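Local coordinates for phosphodiesterase (Salpingoeca rosetta, PDB 7D7P), which belongs to the cyclic nucleotide phosphodiesterase family of the HD_PDEase clan, with a helical fold that holds zinc and magnesium ions, at residues 167-171 with 172-176. Residues are numbered along the deposited sequence; the frame is centred on the assembly and turned at random.
Sequences LVYND and QSVLE. With PEG (di(hydroxyethyl)ether), chain C.
The Tyr169 ring, set where the chain doubles back between two helices, meets Val174 through the carbonyl oxygen of that residue, which approaches obliquely, 3.7 Å from CD2. One face of the ring carries CG1 of Val168, 3.7 Å above the plane and over its centre. With CG anti to its own carbonyl carbon (chi1 -71°), the ring comes against the start of helix 174-187, where it also touches Asn177, His178 and His181. The second flat group, the Gln172 amide, curls back over the turn. A bend at chi2 brings its NE2 to 3.0 Å from Asn170 O. The acceptor lies 9° from the amide plane, and the donor is somewhat tilted from the carbonyl plane. This bond probably helps to set the rotation of the amide. The backbone closes the same loop: Gln172 N donates to Tyr169 O over 3.1 Å. Within the bend, CG2 of Val174 packs 3.7 Å from CA of Asp171, while the valine also reaches Leu165 and Asn155. A di(hydroxyethyl)ether molecule, probably from the crystallisation liquor, links Asp171 O and Val174 N through its O4, which donates to Asp171 O at 2.7 Å and accepts a weak bond from Val174 N. Ser173 occupies the N-cap position without making a capping bond; its OG is instead hydrogen-bonded to Asp218. Asn170 and Asp171, both with positive phi, form the centre of a type I' beta turn from Tyr169 to Gln172, a tight surface connection joining helices 164-169 and 174-187 of the helical phosphodiesterase fold.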
loop_
_atom_site.group_PDB
_atom_site.type_symbol
_atom_site.label_atom_id
_atom_site.label_comp_id
_atom_site.label_asym_id
_atom_site.label_seq_id
_atom_site.Cartn_x
_atom_site.Cartn_y
_atom_site.Cartn_z
ATOM N N LEU A 167 29.549 -19.532 -11.423
ATOM C CA LEU A 167 30.921 -19.370 -11.895
ATOM C C LEU A 167 30.962 -19.100 -13.394
ATOM O O LEU A 167 31.812 -18.340 -13.871
ATOM C CB LEU A 167 31.743 -20.610 -11.550
ATOM C CG LEU A 167 31.967 -20.859 -10.058
ATOM C CD1 LEU A 167 32.930 -22.016 -9.847
ATOM C CD2 LEU A 167 32.476 -19.597 -9.374
ATOM N N VAL A 168 30.051 -19.713 -14.152
ATOM C CA VAL A 168 30.014 -19.488 -15.594
ATOM C C VAL A 168 29.684 -18.033 -15.898
ATOM O O VAL A 168 30.303 -17.407 -16.767
ATOM C CB VAL A 168 29.008 -20.445 -16.262
ATOM C CG1 VAL A 168 28.699 -19.996 -17.691
ATOM C CG2 VAL A 168 29.540 -21.870 -16.251
ATOM N N TYR A 169 28.729 -17.459 -15.167
ATOM C CA TYR A 169 28.162 -16.167 -15.525
ATOM C C TYR A 169 28.627 -15.033 -14.625
ATOM O O TYR A 169 28.108 -13.916 -14.739
ATOM C CB TYR A 169 26.636 -16.262 -15.539
ATOM C CG TYR A 169 26.154 -17.074 -16.716
ATOM C CD1 TYR A 169 26.430 -16.664 -18.012
ATOM C CD2 TYR A 169 25.457 -18.261 -16.536
ATOM C CE1 TYR A 169 26.010 -17.403 -19.101
ATOM C CE2 TYR A 169 25.030 -19.009 -17.622
ATOM C CZ TYR A 169 25.308 -18.572 -18.903
ATOM O OH TYR A 169 24.890 -19.309 -19.989
ATOM N N ASN A 170 29.596 -15.288 -13.745
ATOM C CA ASN A 170 30.232 -14.243 -12.943
ATOM C C ASN A 170 29.208 -13.453 -12.129
ATOM O O ASN A 170 29.317 -12.235 -11.980
ATOM C CB ASN A 170 31.067 -13.314 -13.830
ATOM C CG ASN A 170 32.172 -14.053 -14.561
ATOM O OD1 ASN A 170 33.123 -14.529 -13.943
ATOM N ND2 ASN A 170 32.052 -14.154 -15.885
ATOM N N ASP A 171 28.196 -14.160 -11.616
ATOM C CA ASP A 171 27.155 -13.649 -10.723
ATOM C C ASP A 171 26.164 -12.715 -11.409
ATOM O O ASP A 171 25.314 -12.128 -10.730
ATOM C CB ASP A 171 27.746 -12.932 -9.500
ATOM C CG ASP A 171 28.536 -13.864 -8.596
ATOM O OD1 ASP A 171 28.403 -15.096 -8.739
ATOM O OD2 ASP A 171 29.294 -13.358 -7.739
ATOM N N GLN A 172 26.231 -12.560 -12.726
ATOM C CA GLN A 172 25.378 -11.625 -13.453
ATOM C C GLN A 172 24.195 -12.381 -14.048
ATOM O O GLN A 172 24.382 -13.238 -14.918
ATOM C CB GLN A 172 26.174 -10.917 -14.547
ATOM C CG GLN A 172 27.523 -10.385 -14.088
ATOM C CD GLN A 172 27.394 -9.311 -13.027
ATOM O OE1 GLN A 172 26.649 -8.346 -13.196
ATOM N NE2 GLN A 172 28.116 -9.476 -11.923
ATOM N N SER A 173 22.986 -12.049 -13.588
ATOM C CA SER A 173 21.729 -12.648 -14.050
ATOM C C SER A 173 21.915 -14.129 -14.376
ATOM O O SER A 173 21.705 -14.579 -15.500
ATOM C CB SER A 173 21.167 -11.894 -15.258
ATOM O OG SER A 173 20.762 -10.575 -14.921
ATOM N N VAL A 174 22.335 -14.879 -13.353
ATOM C CA VAL A 174 22.844 -16.237 -13.561
ATOM C C VAL A 174 21.802 -17.108 -14.254
ATOM O O VAL A 174 22.067 -17.720 -15.294
ATOM C CB VAL A 174 23.287 -16.854 -12.222
ATOM C CG1 VAL A 174 23.677 -18.306 -12.406
ATOM C CG2 VAL A 174 24.446 -16.056 -11.622
ATOM N N LEU A 175 20.600 -17.180 -13.678
ATOM C CA LEU A 175 19.564 -18.047 -14.234
ATOM C C LEU A 175 19.095 -17.558 -15.597
ATOM O O LEU A 175 18.935 -18.358 -16.526
ATOM C CB LEU A 175 18.381 -18.134 -13.272
ATOM C CG LEU A 175 18.565 -19.013 -12.039
ATOM C CD1 LEU A 175 17.326 -18.948 -11.170
ATOM C CD2 LEU A 175 18.869 -20.441 -12.451
ATOM N N GLU A 176 18.858 -16.250 -15.729
ATOM C CA GLU A 176 18.330 -15.709 -16.979
ATOM C C GLU A 176 19.322 -15.883 -18.123
ATOM O O GLU A 176 18.924 -16.179 -19.257
ATOM C CB GLU A 176 17.964 -14.234 -16.796
ATOM C CG GLU A 176 16.803 -13.990 -15.831
ATOM C CD GLU A 176 17.189 -14.184 -14.369
ATOM O OE1 GLU A 176 18.387 -14.049 -14.037
ATOM O OE2 GLU A 176 16.293 -14.482 -13.549
HETATM C C2 PEG C . 22.233 -9.548 -11.589
HETATM O O2 PEG C . 21.187 -10.090 -10.833
HETATM C C3 PEG C . 21.604 -11.021 -9.874
HETATM C C4 PEG C . 21.505 -12.428 -10.461
HETATM O O4 PEG C . 22.777 -12.969 -10.696
#